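Local atomic coordinates of glycoside transferase (Listeria monocytogenes, PDB entry 6R2M), a protein that probably acts on exopolysaccharide as an extracellular glycoside hydrolase, and may belong to a family with transferase activity. Residues A[74-77]-A[78-82]; A[47-50]-A[51-54]; A[66-69]-A[70-73]; A[99-102]-A[103-107]. All blocks are in the same frame, centred on the assembly; numbering follows the deposited sequence.

Along the chain the order is interaction 2, interaction 3, interaction 1, interaction 4, and all four are local turns in three successive helices. Interaction 2 begins helix 50-62, interactions 3 and 1 form the first turns and the last turn of helix 66-79 with centres about 12 Å apart, and interaction 4 begins helix 100-116. The centres of 2 and 4 lie about 10 Å apart, where E51 and G54 pack on D102, R105 and I106; F80 of interaction 1 rests on the backbone of 48-50. Interactions 3 and 4 do not touch. Together they mark how three consecutive helices pack in a largely helical monomer, consistent with an alpha/alpha-barrel glycosidase.

Interaction 1 of 4, residues A[74-77]-A[78-82]; sequences SHLE and KNFIT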
loop_
_atom_site.group_PDB
_atom_site.type_symbol
_atom_site.label_atom_id
_atom_site.label_comp_id
_atom_site.label_asym_id
_atom_site.label_seq_id
_atom_site.Cartn_x
_atom_site.Cartn_y
_atom_site.Cartn_z
ATOM N N SER A 74 6.290 12.426 14.089
ATOM C CA SER A 74 5.662 13.264 15.109
ATOM C C SER A 74 4.177 13.447 14.841
ATOM O O SER A 74 3.363 13.359 15.767
ATOM C CB SER A 74 6.363 14.619 15.187
ATOM O OG SER A 74 7.611 14.487 15.844
ATOM N N HIS A 75 3.804 13.710 13.584
ATOM C CA HIS A 75 2.382 13.819 13.257
ATOM C C HIS A 75 1.671 12.498 13.483
ATOM O O HIS A 75 0.516 12.464 13.926
ATOM C CB HIS A 75 2.185 14.262 11.802
ATOM C CG HIS A 75 2.553 15.688 11.542
ATOM N ND1 HIS A 75 2.045 16.737 12.274
ATOM C CD2 HIS A 75 3.379 16.239 10.620
ATOM C CE1 HIS A 75 2.551 17.873 11.823
ATOM N NE2 HIS A 75 3.364 17.598 10.819
ATOM N N LEU A 76 2.336 11.394 13.153
ATOM C CA LEU A 76 1.766 10.079 13.417
ATOM C C LEU A 76 1.488 9.888 14.905
ATOM O O LEU A 76 0.403 9.439 15.295
ATOM C CB LEU A 76 2.714 9.001 12.893
ATOM C CG LEU A 76 2.189 7.573 12.894
ATOM C CD1 LEU A 76 1.117 7.419 11.817
ATOM C CD2 LEU A 76 3.353 6.601 12.673
ATOM N N GLU A 77 2.454 10.247 15.749
ATOM C CA GLU A 77 2.302 10.032 17.184
ATOM C C GLU A 77 1.207 10.908 17.759
ATOM O O GLU A 77 0.466 10.473 18.644
ATOM C CB GLU A 77 3.623 10.294 17.901
ATOM C CG GLU A 77 4.665 9.250 17.598
ATOM C CD GLU A 77 6.038 9.644 18.072
ATOM O OE1 GLU A 77 6.295 10.860 18.195
ATOM O OE2 GLU A 77 6.866 8.739 18.306
ATOM N N LYS A 78 1.082 12.138 17.265
ATOM C CA LYS A 78 0.138 13.063 17.873
ATOM C C LYS A 78 -1.277 12.921 17.340
ATOM O O LYS A 78 -2.219 13.321 18.033
ATOM C CB LYS A 78 0.625 14.499 17.685
ATOM C CG LYS A 78 2.008 14.717 18.278
ATOM C CD LYS A 78 2.157 16.101 18.886
ATOM C CE LYS A 78 3.595 16.582 18.818
ATOM N NZ LYS A 78 3.815 17.393 17.598
ATOM N N ASN A 79 -1.464 12.358 16.147
ATOM C CA ASN A 79 -2.779 12.356 15.528
ATOM C C ASN A 79 -3.326 10.980 15.209
ATOM O O ASN A 79 -4.542 10.860 15.026
ATOM C CB ASN A 79 -2.774 13.182 14.229
ATOM C CG ASN A 79 -2.463 14.645 14.470
ATOM O OD1 ASN A 79 -3.354 15.431 14.792
ATOM N ND2 ASN A 79 -1.189 15.018 14.343
ATOM N N PHE A 80 -2.485 9.945 15.129
ATOM C CA PHE A 80 -2.945 8.639 14.671
ATOM C C PHE A 80 -2.812 7.543 15.714
ATOM O O PHE A 80 -3.681 6.664 15.788
ATOM C CB PHE A 80 -2.178 8.208 13.415
ATOM C CG PHE A 80 -2.484 9.025 12.184
ATOM C CD1 PHE A 80 -1.787 10.194 11.916
ATOM C CD2 PHE A 80 -3.454 8.609 11.282
ATOM C CE1 PHE A 80 -2.055 10.943 10.765
ATOM C CE2 PHE A 80 -3.729 9.361 10.131
ATOM C CZ PHE A 80 -3.027 10.521 9.881
ATOM N N ILE A 81 -1.760 7.553 16.526
ATOM C CA ILE A 81 -1.487 6.440 17.431
ATOM C C ILE A 81 -2.232 6.641 18.742
ATOM O O ILE A 81 -2.082 7.678 19.406
ATOM C CB ILE A 81 0.018 6.283 17.676
ATOM C CG1 ILE A 81 0.716 6.015 16.341
ATOM C CG2 ILE A 81 0.250 5.123 18.640
ATOM C CD1 ILE A 81 2.219 5.978 16.438
ATOM N N THR A 82 -3.026 5.645 19.123
ATOM C CA THR A 82 -3.758 5.712 20.381
ATOM C C THR A 82 -2.851 5.382 21.560
ATOM O O THR A 82 -1.712 4.936 21.406
ATOM C CB THR A 82 -4.941 4.753 20.375
ATOM O OG1 THR A 82 -4.464 3.399 20.429
ATOM C CG2 THR A 82 -5.800 4.976 19.136
HETATM O O HOH W 1 0.627 17.152 14.525
HETATM O O HOH W 2 -2.931 10.282 18.581
#
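N79 folds back onto H75 in the last turn of helix 66-79, where the chain leaves the helix through F80 and I81. The carbonyl oxygen of H75 is held twice by this one residue: N79 N reaches H75 O at 3.0 Å, and the side-chain amide adds N79 ND2 to H75 O at 3.1 Å. The hydrogen bond from the side-chain amide lies in the carbonyl plane of H75, on a lone pair, with a C=O...N angle of 123° and an N-H...O angle of 159°, and H75 O also sits close to the plane of the N79 amide. The same amide nitrogen also serves water 1, which accepts from N79 ND2 at 2.8 Å and lies at the edge of the imidazole, in its plane, 2.7 Å from H75 ND1. At the next residue, L76 O takes two backbone bonds, from F80 N at 2.9 Å and from I81 N at 3.1 Å; the second spans five residues and closes a wider, pi-type turn at the helix end. The side chain of L76 follows the same two partners. With its CG anti to the backbone N (chi1 -171°), L76 CD1 meets F80 CB at 3.7 Å, the two side chains crossing at about a right angle, while L76 CG touches I81 CD1 at 3.9 Å. From the neighbouring helices, M125 of helix 120-136 packs on L76 and I81, and I53 of helix 50-62 on H75, L76 and F80. H75 O and L76 O thus each accept two hydrogen bonds as the regular helix ends, and the N79 amide is held in its rotation by H75 O and water 1.

Interaction 2 of 4, residues A[47-50]-A[51-54]; sequences HYLA and ESIG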
loop_
_atom_site.group_PDB
_atom_site.type_symbol
_atom_site.label_atom_id
_atom_site.label_comp_id
_atom_site.label_asym_id
_atom_site.label_seq_id
_atom_site.Cartn_x
_atom_site.Cartn_y
_atom_site.Cartn_z
ATOM N N HIS A 47 -10.054 13.560 3.766
ATOM C CA HIS A 47 -9.683 12.453 4.636
ATOM C C HIS A 47 -8.185 12.492 4.868
ATOM O O HIS A 47 -7.411 12.629 3.913
ATOM C CB HIS A 47 -10.091 11.117 4.034
ATOM C CG HIS A 47 -11.569 10.955 3.925
ATOM N ND1 HIS A 47 -12.358 10.614 5.005
ATOM C CD2 HIS A 47 -12.407 11.109 2.875
ATOM C CE1 HIS A 47 -13.619 10.548 4.615
ATOM N NE2 HIS A 47 -13.677 10.844 3.326
ATOM N N TYR A 48 -7.788 12.372 6.133
ATOM C CA TYR A 48 -6.389 12.395 6.552
ATOM C C TYR A 48 -6.012 10.963 6.916
ATOM O O TYR A 48 -6.157 10.539 8.059
ATOM C CB TYR A 48 -6.187 13.361 7.717
ATOM C CG TYR A 48 -6.841 14.692 7.451
ATOM C CD1 TYR A 48 -6.296 15.577 6.531
ATOM C CD2 TYR A 48 -8.020 15.038 8.089
ATOM C CE1 TYR A 48 -6.912 16.798 6.265
ATOM C CE2 TYR A 48 -8.637 16.248 7.837
ATOM C CZ TYR A 48 -8.081 17.119 6.924
ATOM O OH TYR A 48 -8.696 18.328 6.676
ATOM N N LEU A 49 -5.504 10.230 5.924
ATOM C CA LEU A 49 -5.434 8.770 5.962
ATOM C C LEU A 49 -4.106 8.270 6.525
ATOM O O LEU A 49 -3.044 8.812 6.211
ATOM C CB LEU A 49 -5.612 8.199 4.551
ATOM C CG LEU A 49 -6.918 8.583 3.838
ATOM C CD1 LEU A 49 -6.832 8.237 2.360
ATOM C CD2 LEU A 49 -8.076 7.836 4.472
ATOM N N ALA A 50 -4.173 7.215 7.355
ATOM C CA ALA A 50 -2.947 6.525 7.740
ATOM C C ALA A 50 -2.225 5.999 6.515
ATOM O O ALA A 50 -0.986 5.905 6.507
ATOM C CB ALA A 50 -3.254 5.382 8.721
ATOM N N GLU A 51 -2.985 5.648 5.480
ATOM C CA GLU A 51 -2.415 5.210 4.219
ATOM C C GLU A 51 -1.503 6.279 3.633
ATOM O O GLU A 51 -0.371 5.991 3.213
ATOM C CB GLU A 51 -3.562 4.880 3.265
ATOM C CG GLU A 51 -3.154 4.544 1.856
ATOM C CD GLU A 51 -4.371 4.298 1.009
ATOM O OE1 GLU A 51 -4.978 5.282 0.543
ATOM O OE2 GLU A 51 -4.727 3.123 0.838
ATOM N N SER A 52 -1.973 7.524 3.622
ATOM C CA SER A 52 -1.205 8.606 3.017
ATOM C C SER A 52 0.071 8.901 3.797
ATOM O O SER A 52 1.150 9.011 3.201
ATOM C CB SER A 52 -2.053 9.867 2.896
ATOM O OG SER A 52 -3.225 9.609 2.166
ATOM N N ILE A 53 -0.021 9.039 5.129
ATOM C CA ILE A 53 1.188 9.343 5.894
ATOM C C ILE A 53 2.172 8.181 5.801
ATOM O O ILE A 53 3.382 8.397 5.692
ATOM C CB ILE A 53 0.853 9.735 7.356
ATOM C CG1 ILE A 53 2.096 10.275 8.074
ATOM C CG2 ILE A 53 0.266 8.559 8.145
ATOM C CD1 ILE A 53 1.791 10.886 9.452
ATOM N N GLY A 54 1.678 6.938 5.787
ATOM C CA GLY A 54 2.581 5.805 5.649
ATOM C C GLY A 54 3.284 5.777 4.298
ATOM O O GLY A 54 4.469 5.437 4.212
HETATM O O HOH W 3 -4.885 11.505 3.406
#
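With L49 CG set beside its own backbone N (chi1 -58°) and S52 OG likewise beside its backbone N (chi1 -56°), the two side chains come together at the N-terminus of helix 50-62, where L49 is the N-cap residue. L49 CB lies 3.7 Å from S52 OG, and a methyl branch continues past the hydroxyl so that L49 CD1 approaches E51 OE1 at 3.9 Å; L49 and E51 run side by side in the same direction. The link from the N3 side chain, S52, back to the N-cap N-H, one half of a capping box, runs here through water 3; L49 has no polar side chain to supply the other half. The water accepts from L49 N at 2.9 Å and from S52 OG at 2.8 Å, and donates to H47 O, so the incoming loop is tied to the first turn through a single solvent molecule. The main chain closes that turn with a nearly straight bond of I53 N to L49 O (168°), supplemented by a weak one from S52 N to the same oxygen. I53 packs on Q72, H75 and L76 of helix 66-79; S52 is met by F301 of helix 301-312. I53 CG2 comes to 3.4 Å from A50 O, the same oxygen that accepts from G54 N at 2.9 Å.

Interaction 3 of 4, residues A[66-69]-A[70-73]; sequences SKTF and QEQV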
loop_
_atom_site.group_PDB
_atom_site.type_symbol
_atom_site.label_atom_id
_atom_site.label_comp_id
_atom_site.label_asym_id
_atom_site.label_seq_id
_atom_site.Cartn_x
_atom_site.Cartn_y
_atom_site.Cartn_z
ATOM N N SER A 66 15.815 12.276 6.473
ATOM C CA SER A 66 15.505 11.951 7.862
ATOM C C SER A 66 14.713 13.052 8.551
ATOM O O SER A 66 13.874 12.761 9.415
ATOM C CB SER A 66 16.795 11.662 8.624
ATOM O OG SER A 66 17.444 12.890 8.879
ATOM N N LYS A 67 14.975 14.308 8.202
ATOM C CA LYS A 67 14.274 15.403 8.862
ATOM C C LYS A 67 12.779 15.369 8.570
ATOM O O LYS A 67 11.952 15.452 9.491
ATOM C CB LYS A 67 14.862 16.744 8.437
ATOM C CG LYS A 67 14.046 17.939 8.869
ATOM C CD LYS A 67 14.763 19.227 8.487
ATOM C CE LYS A 67 13.900 20.449 8.758
ATOM N NZ LYS A 67 12.692 20.465 7.884
ATOM N N THR A 68 12.406 15.238 7.295
ATOM C CA THR A 68 10.980 15.172 6.985
ATOM C C THR A 68 10.367 13.869 7.502
ATOM O O THR A 68 9.218 13.869 7.948
ATOM C CB THR A 68 10.743 15.352 5.478
ATOM O OG1 THR A 68 11.481 16.495 5.017
ATOM C CG2 THR A 68 9.237 15.593 5.178
ATOM N N PHE A 69 11.128 12.773 7.504
ATOM C CA PHE A 69 10.621 11.521 8.058
ATOM C C PHE A 69 10.242 11.691 9.530
ATOM O O PHE A 69 9.168 11.256 9.959
ATOM C CB PHE A 69 11.656 10.398 7.884
ATOM C CG PHE A 69 11.134 9.048 8.281
ATOM C CD1 PHE A 69 11.243 8.620 9.592
ATOM C CD2 PHE A 69 10.475 8.232 7.361
ATOM C CE1 PHE A 69 10.739 7.389 9.982
ATOM C CE2 PHE A 69 9.951 6.998 7.746
ATOM C CZ PHE A 69 10.083 6.575 9.061
ATOM N N GLN A 70 11.128 12.294 10.327
ATOM C CA GLN A 70 10.824 12.482 11.746
ATOM C C GLN A 70 9.646 13.431 11.941
ATOM O O GLN A 70 8.848 13.237 12.867
ATOM C CB GLN A 70 12.069 12.984 12.487
ATOM C CG GLN A 70 11.837 13.367 13.959
ATOM C CD GLN A 70 11.269 12.239 14.795
ATOM O OE1 GLN A 70 11.658 11.091 14.648
ATOM N NE2 GLN A 70 10.336 12.569 15.684
ATOM N N GLU A 71 9.502 14.439 11.073
ATOM C CA GLU A 71 8.337 15.314 11.175
ATOM C C GLU A 71 7.059 14.515 10.991
ATOM O O GLU A 71 6.071 14.738 11.705
ATOM C CB GLU A 71 8.413 16.441 10.143
ATOM C CG GLU A 71 9.374 17.539 10.564
ATOM C CD GLU A 71 9.768 18.430 9.422
ATOM O OE1 GLU A 71 9.304 18.188 8.292
ATOM O OE2 GLU A 71 10.561 19.368 9.660
ATOM N N GLN A 72 7.078 13.548 10.068
ATOM C CA GLN A 72 5.928 12.679 9.871
ATOM C C GLN A 72 5.709 11.759 11.064
ATOM O O GLN A 72 4.564 11.532 11.456
ATOM C CB GLN A 72 6.096 11.866 8.587
ATOM C CG GLN A 72 6.106 12.768 7.349
ATOM C CD GLN A 72 4.885 13.675 7.305
ATOM O OE1 GLN A 72 3.755 13.203 7.301
ATOM N NE2 GLN A 72 5.114 14.986 7.254
ATOM N N VAL A 73 6.786 11.213 11.646
ATOM C CA VAL A 73 6.618 10.359 12.829
ATOM C C VAL A 73 5.941 11.145 13.947
ATOM O O VAL A 73 5.089 10.611 14.668
ATOM C CB VAL A 73 7.966 9.768 13.294
ATOM C CG1 VAL A 73 7.806 9.001 14.610
ATOM C CG2 VAL A 73 8.528 8.848 12.246
HETATM O O HOH W 4 10.686 18.889 6.096
#
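The first two turns of helix 66-79 keep regular alpha geometry, the bonds Q70 N to S66 O and V73 N to F69 O both measuring 2.9 Å. On the solvent side, K67 and E71 form an i to i+4 salt bridge. The lysine chain runs extended until it bends at its last torsion (chi4 -66°), and the ammonium then approaches from the syn side, 26° out of the carboxylate plane, with K67 NZ 3.0 Å from E71 OE2. E71 OE1 accepts a hydrogen bond from water 4 at 2.7 Å; the same water donates to T68 OG1 and accepts a weak hydrogen bond from K67 NZ. T68 OG1 is also hydrogen-bonded to D65. Toward the interior, F69 crosses V73 obliquely, and F69 CE1 touches V73 CG2 at 3.5 Å. Q70 reaches out by its amide oxygen to the hydroxyl of Y122, whose ring meets F69 edge-to-face. F69 and V73 thereby fill the seam between helices: M57 and V61 of helix 50-62 lie on F69, L110 of helix 100-116 on both, and Y122 and M125 of helix 120-136 on V73.

Interaction 4 of 4, residues A[99-102]-A[103-107]; sequences AIVD and DFRIT
D102 OD1 is gripped by two groups, R105 NH1 at 2.9 Å and water 7 at 3.0 Å. The arginine bond is an i to i+3 salt bridge made through a single oxygen: R105 NH1 comes to the anti side of the carboxylate, 16° out of its plane, whereas D102 OD1 lies near the guanidinium plane. The two groups are turned 42° against each other. Water 7 returns to R105 NH2, and water 6 accepts from R105 NH1 and donates to D102 O, 3.0 Å from that oxygen, so both amino nitrogens are held. A bend at chi3 (-60°) turns the arginine head back along the helix, with V101 O over one of its faces. E51 of helix 50-62 packs against D102 and R105. I100 O lies over one face of the F104 ring, offset toward its rim, and F104 CE2 lies 4.0 Å from I100 CD1. The carboxylate of D103 turns to T133 and N98 through OD2, while water 5 bridges A99 N and D103 OD1. With A99 at the N-cap, its O accepting from D102 N and D103 N, this is the N-terminal turn of helix 100-116, in a fold consistent with an alpha/alpha barrel.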
loop_
_atom_site.group_PDB
_atom_site.type_symbol
_atom_site.label_atom_id
_atom_site.label_comp_id
_atom_site.label_asym_id
_atom_site.label_seq_id
_atom_site.Cartn_x
_atom_site.Cartn_y
_atom_site.Cartn_z
ATOM N N ALA A 99 -6.472 -0.215 10.154
ATOM C CA ALA A 99 -6.560 -1.044 8.952
ATOM C C ALA A 99 -5.215 -1.734 8.837
ATOM O O ALA A 99 -4.188 -1.047 8.803
ATOM C CB ALA A 99 -6.860 -0.209 7.698
ATOM N N ILE A 100 -5.194 -3.074 8.824
ATOM C CA ILE A 100 -3.899 -3.744 8.976
ATOM C C ILE A 100 -2.944 -3.367 7.855
ATOM O O ILE A 100 -1.735 -3.273 8.082
ATOM C CB ILE A 100 -4.028 -5.277 9.094
ATOM C CG1 ILE A 100 -4.623 -5.917 7.827
ATOM C CG2 ILE A 100 -4.751 -5.653 10.375
ATOM C CD1 ILE A 100 -4.708 -7.461 7.908
ATOM N N VAL A 101 -3.458 -3.119 6.647
ATOM C CA VAL A 101 -2.584 -2.786 5.524
ATOM C C VAL A 101 -1.798 -1.514 5.824
ATOM O O VAL A 101 -0.620 -1.394 5.457
ATOM C CB VAL A 101 -3.404 -2.679 4.216
ATOM C CG1 VAL A 101 -4.510 -1.582 4.293
ATOM C CG2 VAL A 101 -2.498 -2.509 2.998
ATOM N N ASP A 102 -2.427 -0.561 6.521
ATOM C CA ASP A 102 -1.766 0.696 6.859
ATOM C C ASP A 102 -0.791 0.529 8.016
ATOM O O ASP A 102 0.258 1.197 8.037
ATOM C CB ASP A 102 -2.815 1.774 7.167
ATOM C CG ASP A 102 -3.719 2.055 5.965
ATOM O OD1 ASP A 102 -3.238 1.941 4.818
ATOM O OD2 ASP A 102 -4.918 2.368 6.154
ATOM N N ASP A 103 -1.101 -0.362 8.974
ATOM C CA ASP A 103 -0.143 -0.669 10.030
ATOM C C ASP A 103 1.105 -1.298 9.443
ATOM O O ASP A 103 2.222 -0.929 9.807
ATOM C CB ASP A 103 -0.722 -1.642 11.056
ATOM C CG ASP A 103 -1.943 -1.122 11.764
ATOM O OD1 ASP A 103 -2.317 0.058 11.591
ATOM O OD2 ASP A 103 -2.523 -1.932 12.523
ATOM N N PHE A 104 0.911 -2.271 8.539
ATOM C CA PHE A 104 2.020 -2.965 7.882
ATOM C C PHE A 104 2.922 -1.979 7.152
ATOM O O PHE A 104 4.153 -2.058 7.234
ATOM C CB PHE A 104 1.483 -3.999 6.881
ATOM C CG PHE A 104 0.820 -5.198 7.500
ATOM C CD1 PHE A 104 1.132 -5.629 8.788
ATOM C CD2 PHE A 104 -0.132 -5.899 6.763
ATOM C CE1 PHE A 104 0.502 -6.747 9.323
ATOM C CE2 PHE A 104 -0.758 -7.004 7.284
ATOM C CZ PHE A 104 -0.435 -7.434 8.575
ATOM N N ARG A 105 2.321 -1.050 6.418
ATOM C CA ARG A 105 3.107 -0.087 5.654
ATOM C C ARG A 105 3.921 0.811 6.578
ATOM O O ARG A 105 5.106 1.043 6.341
ATOM C CB ARG A 105 2.192 0.756 4.768
ATOM C CG ARG A 105 2.991 1.700 3.882
ATOM C CD ARG A 105 2.073 2.604 3.075
ATOM N NE ARG A 105 1.181 1.831 2.208
ATOM C CZ ARG A 105 -0.109 1.628 2.440
ATOM N NH1 ARG A 105 -0.697 2.108 3.537
ATOM N NH2 ARG A 105 -0.823 0.926 1.570
ATOM N N ILE A 106 3.304 1.302 7.653
ATOM C CA ILE A 106 3.985 2.230 8.549
ATOM C C ILE A 106 5.116 1.523 9.286
ATOM O O ILE A 106 6.223 2.059 9.407
ATOM C CB ILE A 106 2.965 2.861 9.516
ATOM C CG1 ILE A 106 2.161 3.931 8.759
ATOM C CG2 ILE A 106 3.654 3.494 10.727
ATOM C CD1 ILE A 106 0.849 4.356 9.434
ATOM N N THR A 107 4.849 0.318 9.813
ATOM C CA THR A 107 5.891 -0.381 10.553
ATOM C C THR A 107 7.027 -0.791 9.634
ATOM O O THR A 107 8.191 -0.697 10.023
ATOM C CB THR A 107 5.336 -1.603 11.289
ATOM O OG1 THR A 107 4.696 -2.502 10.367
ATOM C CG2 THR A 107 4.344 -1.158 12.345
HETATM O O HOH W 5 -4.248 1.743 10.594
HETATM O O HOH W 6 0.168 3.364 5.991
HETATM O O HOH W 7 -3.806 1.106 1.956
#